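Plasmodium falciparum gamete antigen 27/25 (Plasmodium falciparum, PDB 1N81) is essential for sexual development of the malaria parasite, with a molecular function that is not established but may include dimerisation. Local coordinates at residues A9-R14 / V112-S117; I86-D91 / K100-Y105; I118-A123 / K127-I132. All coordinates share one frame; numbering follows the deposited sequence.

How the interactions relate
Helix 96-122 takes part in all three contacts and shows how one long helix can organise an all-helical fold. Interaction 2 engages its early turns, interaction 1 a later stretch and interaction 3 its final turns. Interactions 1 and 2 lie on opposite sides of the chain's centre, with their centres 24 Å apart, and interaction 2 is nested in the loop that interaction 1 closes. Interactions 2 and 3 are farther apart, with 30 Å between centres and about 17 Å between nearest atoms. Interactions 1 and 3, by contrast, adjoin: L11 CA packs 3.7 Å from I118 CD1, and A9 CB lies 3.5 Å from H122 NE2, so the N-terminal segment runs along the same end of the helix.

Interaction 1: A9-R14 / V112-S117; sequences APLSPR and VIEEVS
L11 and E114 mark the closest approach of the two backbones, their CA atoms 7.2 Å apart. Residues 9-12 form a loop that turns into helix 13-35 at P13, whereas 112-117 is a continuous helical part of helix 96-122. The contact rests on L11, whose CB does not point straight at the helix. With CG anti to the backbone N (chi1 165°), the isobutyl group swings over so that its two methyls meet different parts of the helix. CD2 abuts the carboxylate end of E114, 3.6 Å from OE2, and the two side chains cross at about a right angle. L11 CD1 lies 3.8 Å from E114 CB and also reaches S117 OG.

This is the approach to a helix N-terminus: S12 is the N-cap of helix 13-35, and its OG accepts a weak bond from R14 N. The cap residue is tied to helix 96-122 through water 1, which accepts from S12 N and donates to S117 OG, both at 2.8 Å. S117 OG in turn donates to E114 O, one turn back, at 2.7 Å. The S117 chi1 of 81° sets the hydroxyl between backbone N and carbonyl carbon, where it meets the E114 carbonyl 18° from that group's plane. I15 of helix 13-35 continues the packing against both E114 and S117, while R14 turns to the carbonyls of L68 and V173.

Interaction 2: I86-D91 / K100-Y105; sequences ISYCTD and KKIDDY
Y88 has the most surface buried here, and it illustrates how one aromatic side chain can bridge two helices. It projects from helix 71-89 toward the early turns of helix 96-122, where I102 and Y105, one turn apart, receive it. The backbones are nearest at Y88 and I102, whose CA atoms are 7.2 Å apart.

I102 meets the near part of the tyrosine with two separate branches. Its CG2 lies 3.6 Å from Y88 CD1, and its CD1 packs 3.7 Å from Y88 CB. Two successive bends, chi1 -66° and chi2 -59°, fold the CD1 methyl round to reach that CB, while CG2, anti to the backbone N, takes the ring.

Farther out, the ring meets Y105. The two rings form a T-shaped pair, with the edge of Y105 directed to the face of Y88, centroids 5.4 Å apart and planes at 74°. Y105 CD2 comes within 3.9 Å of Y88 CE2. The phenol oxygen of Y88 is bonded to water 2, which sits in the plane of the ring, 2.6 Å from Y88 OH, and makes a second, weak bond to Y105 O. The polar tip of this buried side chain is thus linked to the backbone of the partner helix.

Around the contact, F154 packs on Y88 and brings its ring up to Y105, Q158 of helix 156-173 touches both tyrosines, R165 of that helix also meets Y88, and I30 of helix 13-35 covers I102.

Interaction 3: I118-A123 / K127-I132; sequences INVDHA and KEKKRI
An antiparallel helical hairpin is closed where V120, A123 and K129 meet, at the turn joining helix 96-122 to helix 126-133. The axes of 118-122 and 127-132 approach to 8.6 Å, their directions at 168°. K129 crosses V120 at a slant, with K129 CB 3.8 Å from V120 CG1. Its chain then bends at the last torsion (chi4 -63°) to bring the ammonium over the end of the first helix. K129 NZ donates to V120 O at 2.8 Å and to A123 O at 2.6 Å.

Such a lysine serves the C-terminal end of a helix, where the last carbonyls lack some of the usual i+4 backbone donors; its charge probably also suits the helix dipole. V120 O takes A123 N as well, from the face of its carbonyl plane opposite to NZ.

Apolar contacts between the helices involve V120, A123 and I132. V120 CG2 and I132 CG2 are 3.6 Å apart, the side chains running antiparallel as they pass. I132 CD1 reaches A123 CB at 3.7 Å, and E128 CG rests on that same methyl. Beyond CG, the E128 carboxylate is held side-on by R131, NE to OE1 and NH2 to OE2, in a salt bridge; R131 also pairs with D135.

Interaction 1: A9-R14 / V112-S117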
loop_
_atom_site.group_PDB
_atom_site.type_symbol
_atom_site.label_atom_id
_atom_site.label_comp_id
_atom_site.label_asym_id
_atom_site.label_seq_id
_atom_site.Cartn_x
_atom_site.Cartn_y
_atom_site.Cartn_z
ATOM N N ALA A 9 17.658 -7.341 0.551
ATOM C CA ALA A 9 18.026 -7.969 1.814
ATOM C C ALA A 9 16.756 -8.522 2.450
ATOM O O ALA A 9 15.692 -8.548 1.824
ATOM C CB ALA A 9 18.679 -6.927 2.743
ATOM N N PRO A 10 16.842 -8.989 3.704
ATOM C CA PRO A 10 15.566 -9.483 4.212
ATOM C C PRO A 10 14.540 -8.350 4.261
ATOM O O PRO A 10 14.502 -7.592 5.235
ATOM C CB PRO A 10 15.920 -9.994 5.608
ATOM C CG PRO A 10 17.354 -10.429 5.457
ATOM C CD PRO A 10 17.942 -9.297 4.639
ATOM N N LEU A 11 13.765 -8.191 3.187
ATOM C CA LEU A 11 12.688 -7.200 3.168
ATOM C C LEU A 11 12.066 -7.347 4.569
ATOM O O LEU A 11 11.919 -8.473 5.041
ATOM C CB LEU A 11 11.644 -7.605 2.115
ATOM C CG LEU A 11 10.266 -6.927 2.133
ATOM C CD1 LEU A 11 10.399 -5.506 1.607
ATOM C CD2 LEU A 11 9.287 -7.688 1.274
ATOM N N SER A 12 11.724 -6.253 5.249
ATOM C CA SER A 12 11.107 -6.390 6.570
ATOM C C SER A 12 9.830 -7.235 6.516
ATOM O O SER A 12 8.955 -6.977 5.686
ATOM C CB SER A 12 10.747 -5.015 7.138
ATOM O OG SER A 12 9.739 -5.175 8.123
ATOM N N PRO A 13 9.690 -8.244 7.404
ATOM C CA PRO A 13 8.466 -9.047 7.348
ATOM C C PRO A 13 7.239 -8.191 7.661
ATOM O O PRO A 13 6.134 -8.512 7.212
ATOM C CB PRO A 13 8.694 -10.130 8.404
ATOM C CG PRO A 13 10.201 -10.294 8.371
ATOM C CD PRO A 13 10.675 -8.854 8.316
ATOM N N ARG A 14 7.427 -7.114 8.430
ATOM C CA ARG A 14 6.303 -6.228 8.757
ATOM C C ARG A 14 5.764 -5.528 7.491
ATOM O O ARG A 14 4.548 -5.399 7.318
ATOM C CB ARG A 14 6.706 -5.138 9.746
ATOM C CG ARG A 14 5.483 -4.356 10.148
ATOM C CD ARG A 14 5.775 -3.186 11.075
ATOM N NE ARG A 14 4.584 -3.043 11.872
ATOM C CZ ARG A 14 3.870 -1.948 11.941
ATOM N NH1 ARG A 14 4.247 -0.878 11.269
ATOM N NH2 ARG A 14 2.753 -1.945 12.633
ATOM N N VAL A 112 6.608 -0.825 -5.401
ATOM C CA VAL A 112 7.414 0.371 -5.187
ATOM C C VAL A 112 7.609 0.566 -3.674
ATOM O O VAL A 112 8.732 0.846 -3.227
ATOM C CB VAL A 112 6.797 1.611 -5.840
ATOM C CG1 VAL A 112 7.560 2.866 -5.417
ATOM C CG2 VAL A 112 6.888 1.467 -7.344
ATOM N N ILE A 113 6.541 0.347 -2.896
ATOM C CA ILE A 113 6.620 0.436 -1.428
ATOM C C ILE A 113 7.757 -0.453 -0.922
ATOM O O ILE A 113 8.628 0.002 -0.168
ATOM C CB ILE A 113 5.298 -0.017 -0.724
ATOM C CG1 ILE A 113 4.223 1.056 -0.915
ATOM C CG2 ILE A 113 5.544 -0.264 0.756
ATOM C CD1 ILE A 113 2.857 0.693 -0.352
ATOM N N GLU A 114 7.779 -1.714 -1.360
ATOM C CA GLU A 114 8.826 -2.624 -0.903
ATOM C C GLU A 114 10.228 -2.190 -1.258
ATOM O O GLU A 114 11.116 -2.184 -0.408
ATOM C CB GLU A 114 8.569 -4.046 -1.398
ATOM C CG GLU A 114 7.356 -4.596 -0.713
ATOM C CD GLU A 114 7.091 -6.035 -1.066
ATOM O OE1 GLU A 114 7.684 -6.557 -2.026
ATOM O OE2 GLU A 114 6.264 -6.634 -0.374
ATOM N N GLU A 115 10.418 -1.808 -2.500
ATOM C CA GLU A 115 11.716 -1.380 -2.997
ATOM C C GLU A 115 12.207 -0.158 -2.188
ATOM O O GLU A 115 13.367 -0.077 -1.755
ATOM C CB GLU A 115 11.537 -1.010 -4.464
ATOM C CG GLU A 115 12.773 -0.927 -5.283
ATOM C CD GLU A 115 13.361 -2.279 -5.563
ATOM O OE1 GLU A 115 12.594 -3.285 -5.649
ATOM O OE2 GLU A 115 14.597 -2.305 -5.705
ATOM N N VAL A 116 11.331 0.821 -2.003
ATOM C CA VAL A 116 11.735 1.986 -1.256
ATOM C C VAL A 116 12.066 1.587 0.186
ATOM O O VAL A 116 13.001 2.136 0.775
ATOM C CB VAL A 116 10.648 3.083 -1.256
ATOM C CG1 VAL A 116 11.061 4.227 -0.346
ATOM C CG2 VAL A 116 10.439 3.599 -2.658
ATOM N N SER A 117 11.332 0.619 0.744
ATOM C CA SER A 117 11.578 0.217 2.122
ATOM C C SER A 117 12.969 -0.397 2.266
ATOM O O SER A 117 13.579 -0.294 3.342
ATOM C CB SER A 117 10.499 -0.754 2.643
ATOM O OG SER A 117 10.725 -2.085 2.236
HETATM O O HOH W 1 11.827 -3.599 4.358
#

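Interaction 2: I86-D91 / K100-Y105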
loop_
_atom_site.group_PDB
_atom_site.type_symbol
_atom_site.label_atom_id
_atom_site.label_comp_id
_atom_site.label_asym_id
_atom_site.label_seq_id
_atom_site.Cartn_x
_atom_site.Cartn_y
_atom_site.Cartn_z
ATOM N N ILE A 86 -11.812 5.430 -5.096
ATOM C CA ILE A 86 -12.192 6.642 -5.821
ATOM C C ILE A 86 -11.230 6.937 -6.987
ATOM O O ILE A 86 -11.653 7.396 -8.036
ATOM C CB ILE A 86 -12.281 7.834 -4.844
ATOM C CG1 ILE A 86 -13.534 7.645 -3.972
ATOM C CG2 ILE A 86 -12.314 9.151 -5.593
ATOM C CD1 ILE A 86 -13.688 8.672 -2.891
ATOM N N SER A 87 -9.947 6.624 -6.823
ATOM C CA SER A 87 -8.983 6.864 -7.887
ATOM C C SER A 87 -9.107 5.886 -9.067
ATOM O O SER A 87 -8.912 6.268 -10.228
ATOM C CB SER A 87 -7.563 6.779 -7.314
ATOM O OG SER A 87 -6.581 7.025 -8.308
ATOM N N TYR A 88 -9.434 4.627 -8.774
ATOM C CA TYR A 88 -9.512 3.587 -9.808
ATOM C C TYR A 88 -10.914 3.122 -10.230
ATOM O O TYR A 88 -11.070 2.515 -11.298
ATOM C CB TYR A 88 -8.763 2.320 -9.334
ATOM C CG TYR A 88 -7.334 2.524 -8.893
ATOM C CD1 TYR A 88 -6.748 1.671 -7.940
ATOM C CD2 TYR A 88 -6.534 3.522 -9.469
ATOM C CE1 TYR A 88 -5.415 1.799 -7.578
ATOM C CE2 TYR A 88 -5.187 3.657 -9.114
ATOM C CZ TYR A 88 -4.638 2.792 -8.166
ATOM O OH TYR A 88 -3.319 2.941 -7.801
ATOM N N CYS A 89 -11.925 3.370 -9.410
ATOM C CA CYS A 89 -13.256 2.845 -9.744
ATOM C C CYS A 89 -14.372 3.858 -9.918
ATOM O O CYS A 89 -15.530 3.476 -10.060
ATOM C CB CYS A 89 -13.686 1.853 -8.657
ATOM S SG CYS A 89 -12.495 0.504 -8.334
ATOM N N THR A 90 -14.021 5.132 -9.921
ATOM C CA THR A 90 -14.998 6.210 -9.990
ATOM C C THR A 90 -15.317 6.760 -11.376
ATOM O O THR A 90 -15.866 7.855 -11.512
ATOM C CB THR A 90 -14.539 7.316 -9.014
ATOM O OG1 THR A 90 -15.652 7.742 -8.231
ATOM C CG2 THR A 90 -13.902 8.487 -9.720
ATOM N N ASP A 91 -15.007 5.981 -12.405
ATOM C CA ASP A 91 -15.290 6.374 -13.785
ATOM C C ASP A 91 -15.708 5.143 -14.568
ATOM O O ASP A 91 -16.866 4.730 -14.543
ATOM C CB ASP A 91 -14.048 6.972 -14.453
ATOM C CG ASP A 91 -13.515 8.182 -13.720
ATOM O OD1 ASP A 91 -14.313 9.115 -13.463
ATOM O OD2 ASP A 91 -12.300 8.196 -13.407
ATOM N N LYS A 100 -9.327 -6.956 -12.985
ATOM C CA LYS A 100 -8.161 -7.812 -13.206
ATOM C C LYS A 100 -6.984 -6.873 -13.529
ATOM O O LYS A 100 -5.847 -7.099 -13.089
ATOM C CB LYS A 100 -8.403 -8.774 -14.370
ATOM C CG LYS A 100 -8.558 -10.238 -13.969
ATOM C CD LYS A 100 -7.246 -10.830 -13.442
ATOM C CE LYS A 100 -7.387 -12.303 -13.051
ATOM N NZ LYS A 100 -8.304 -12.558 -11.888
ATOM N N LYS A 101 -7.274 -5.813 -14.284
ATOM C CA LYS A 101 -6.267 -4.823 -14.631
ATOM C C LYS A 101 -5.906 -3.950 -13.407
ATOM O O LYS A 101 -4.764 -3.526 -13.296
ATOM C CB LYS A 101 -6.750 -3.913 -15.761
ATOM C CG LYS A 101 -5.636 -3.029 -16.342
ATOM C CD LYS A 101 -6.147 -2.004 -17.364
ATOM C CE LYS A 101 -7.021 -0.904 -16.730
ATOM N NZ LYS A 101 -7.484 0.139 -17.720
ATOM N N ILE A 102 -6.857 -3.680 -12.505
ATOM C CA ILE A 102 -6.564 -2.860 -11.319
ATOM C C ILE A 102 -5.666 -3.656 -10.387
ATOM O O ILE A 102 -4.886 -3.086 -9.619
ATOM C CB ILE A 102 -7.850 -2.395 -10.577
ATOM C CG1 ILE A 102 -8.626 -1.430 -11.470
ATOM C CG2 ILE A 102 -7.492 -1.632 -9.239
ATOM C CD1 ILE A 102 -7.843 -0.178 -11.889
ATOM N N ASP A 103 -5.747 -4.977 -10.451
ATOM C CA ASP A 103 -4.855 -5.754 -9.618
ATOM C C ASP A 103 -3.389 -5.430 -9.997
ATOM O O ASP A 103 -2.512 -5.485 -9.142
ATOM C CB ASP A 103 -5.146 -7.264 -9.742
ATOM C CG ASP A 103 -6.183 -7.762 -8.698
ATOM O OD1 ASP A 103 -6.641 -6.960 -7.853
ATOM O OD2 ASP A 103 -6.540 -8.965 -8.717
ATOM N N ASP A 104 -3.124 -5.068 -11.259
ATOM C CA ASP A 104 -1.754 -4.747 -11.674
ATOM C C ASP A 104 -1.317 -3.386 -11.121
ATOM O O ASP A 104 -0.140 -3.175 -10.799
ATOM C CB ASP A 104 -1.605 -4.752 -13.207
ATOM C CG ASP A 104 -1.760 -6.150 -13.813
ATOM O OD1 ASP A 104 -1.346 -7.143 -13.174
ATOM O OD2 ASP A 104 -2.288 -6.252 -14.942
ATOM N N TYR A 105 -2.264 -2.464 -11.023
ATOM C CA TYR A 105 -1.955 -1.155 -10.462
ATOM C C TYR A 105 -1.594 -1.354 -8.975
ATOM O O TYR A 105 -0.686 -0.699 -8.450
ATOM C CB TYR A 105 -3.174 -0.236 -10.555
ATOM C CG TYR A 105 -3.466 0.318 -11.928
ATOM C CD1 TYR A 105 -3.543 -0.513 -13.055
ATOM C CD2 TYR A 105 -3.752 1.661 -12.085
ATOM C CE1 TYR A 105 -3.909 -0.005 -14.290
ATOM C CE2 TYR A 105 -4.119 2.183 -13.307
ATOM C CZ TYR A 105 -4.197 1.353 -14.406
ATOM O OH TYR A 105 -4.551 1.907 -15.606
HETATM O O HOH W 2 -2.332 0.889 -6.578
#

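Interaction 3: I118-A123 / K127-I132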
loop_
_atom_site.group_PDB
_atom_site.type_symbol
_atom_site.label_atom_id
_atom_site.label_comp_id
_atom_site.label_asym_id
_atom_site.label_seq_id
_atom_site.Cartn_x
_atom_site.Cartn_y
_atom_site.Cartn_z
ATOM N N ILE A 118 13.470 -1.024 1.196
ATOM C CA ILE A 118 14.817 -1.614 1.234
ATOM C C ILE A 118 15.868 -0.519 1.321
ATOM O O ILE A 118 16.825 -0.637 2.070
ATOM C CB ILE A 118 15.156 -2.445 -0.030
ATOM C CG1 ILE A 118 14.223 -3.655 -0.145
ATOM C CG2 ILE A 118 16.636 -2.890 0.036
ATOM C CD1 ILE A 118 14.210 -4.545 1.094
ATOM N N ASN A 119 15.696 0.542 0.541
ATOM C CA ASN A 119 16.644 1.654 0.565
ATOM C C ASN A 119 16.599 2.310 1.957
ATOM O O ASN A 119 17.625 2.697 2.489
ATOM C CB ASN A 119 16.307 2.684 -0.529
ATOM C CG ASN A 119 16.656 2.185 -1.945
ATOM O OD1 ASN A 119 17.734 2.453 -2.465
ATOM N ND2 ASN A 119 15.749 1.449 -2.552
ATOM N N VAL A 120 15.408 2.412 2.541
ATOM C CA VAL A 120 15.262 2.985 3.880
ATOM C C VAL A 120 16.051 2.171 4.939
ATOM O O VAL A 120 16.860 2.722 5.682
ATOM C CB VAL A 120 13.762 3.069 4.287
ATOM C CG1 VAL A 120 13.627 3.417 5.769
ATOM C CG2 VAL A 120 13.054 4.144 3.424
ATOM N N ASP A 121 15.832 0.864 4.985
ATOM C CA ASP A 121 16.530 -0.004 5.935
ATOM C C ASP A 121 18.060 0.109 5.862
ATOM O O ASP A 121 18.751 -0.003 6.881
ATOM C CB ASP A 121 16.188 -1.482 5.694
ATOM C CG ASP A 121 14.744 -1.816 5.981
ATOM O OD1 ASP A 121 14.045 -1.027 6.662
ATOM O OD2 ASP A 121 14.313 -2.897 5.522
ATOM N N HIS A 122 18.583 0.301 4.656
ATOM C CA HIS A 122 20.022 0.385 4.472
ATOM C C HIS A 122 20.626 1.733 4.795
ATOM O O HIS A 122 21.841 1.832 4.881
ATOM C CB HIS A 122 20.411 0.000 3.045
ATOM C CG HIS A 122 20.049 -1.408 2.673
ATOM N ND1 HIS A 122 20.304 -1.935 1.424
ATOM C CD2 HIS A 122 19.431 -2.388 3.377
ATOM C CE1 HIS A 122 19.856 -3.179 1.373
ATOM N NE2 HIS A 122 19.321 -3.476 2.545
ATOM N N ALA A 123 19.805 2.771 4.953
ATOM C CA ALA A 123 20.342 4.094 5.279
ATOM C C ALA A 123 20.699 4.119 6.772
ATOM O O ALA A 123 20.025 3.502 7.597
ATOM C CB ALA A 123 19.341 5.180 4.948
ATOM N N LYS A 127 17.354 10.465 9.740
ATOM C CA LYS A 127 17.036 11.612 8.907
ATOM C C LYS A 127 17.057 11.236 7.435
ATOM O O LYS A 127 16.233 11.709 6.667
ATOM C CB LYS A 127 18.038 12.744 9.124
ATOM C CG LYS A 127 17.687 13.993 8.355
ATOM C CD LYS A 127 18.806 15.003 8.428
ATOM C CE LYS A 127 18.465 16.227 7.613
ATOM N NZ LYS A 127 19.636 17.136 7.484
ATOM N N GLU A 128 18.030 10.416 7.055
ATOM C CA GLU A 128 18.169 9.971 5.677
ATOM C C GLU A 128 17.021 8.972 5.384
ATOM O O GLU A 128 16.445 8.989 4.300
ATOM C CB GLU A 128 19.565 9.351 5.495
ATOM C CG GLU A 128 19.861 8.727 4.120
ATOM C CD GLU A 128 19.749 9.706 2.968
ATOM O OE1 GLU A 128 19.364 10.879 3.195
ATOM O OE2 GLU A 128 20.039 9.292 1.820
ATOM N N LYS A 129 16.669 8.140 6.360
ATOM C CA LYS A 129 15.578 7.196 6.181
ATOM C C LYS A 129 14.306 7.979 5.850
ATOM O O LYS A 129 13.541 7.609 4.956
ATOM C CB LYS A 129 15.354 6.365 7.445
ATOM C CG LYS A 129 16.473 5.421 7.769
ATOM C CD LYS A 129 16.069 4.564 8.929
ATOM C CE LYS A 129 17.235 3.699 9.411
ATOM N NZ LYS A 129 17.726 2.722 8.389
ATOM N N LYS A 130 14.092 9.084 6.556
ATOM C CA LYS A 130 12.908 9.892 6.316
ATOM C C LYS A 130 12.972 10.552 4.939
ATOM O O LYS A 130 11.967 10.561 4.201
ATOM C CB LYS A 130 12.729 10.947 7.424
ATOM C CG LYS A 130 11.588 11.930 7.173
ATOM C CD LYS A 130 11.385 12.909 8.340
ATOM C CE LYS A 130 10.118 13.765 8.127
ATOM N NZ LYS A 130 9.624 14.463 9.362
ATOM N N ARG A 131 14.133 11.102 4.584
ATOM C CA ARG A 131 14.273 11.721 3.277
ATOM C C ARG A 131 13.908 10.675 2.179
ATOM O O ARG A 131 13.161 10.970 1.222
ATOM C CB ARG A 131 15.694 12.175 3.044
ATOM C CG ARG A 131 15.842 12.900 1.719
ATOM C CD ARG A 131 17.307 13.082 1.358
ATOM N NE ARG A 131 17.946 11.836 0.927
ATOM C CZ ARG A 131 17.643 11.183 -0.200
ATOM N NH1 ARG A 131 16.710 11.650 -1.033
ATOM N NH2 ARG A 131 18.263 10.049 -0.488
ATOM N N ILE A 132 14.420 9.454 2.330
ATOM C CA ILE A 132 14.157 8.405 1.346
ATOM C C ILE A 132 12.659 8.114 1.238
ATOM O O ILE A 132 12.134 8.052 0.136
ATOM C CB ILE A 132 14.966 7.109 1.666
ATOM C CG1 ILE A 132 16.455 7.385 1.470
ATOM C CG2 ILE A 132 14.571 5.960 0.699
ATOM C CD1 ILE A 132 17.381 6.289 2.019
#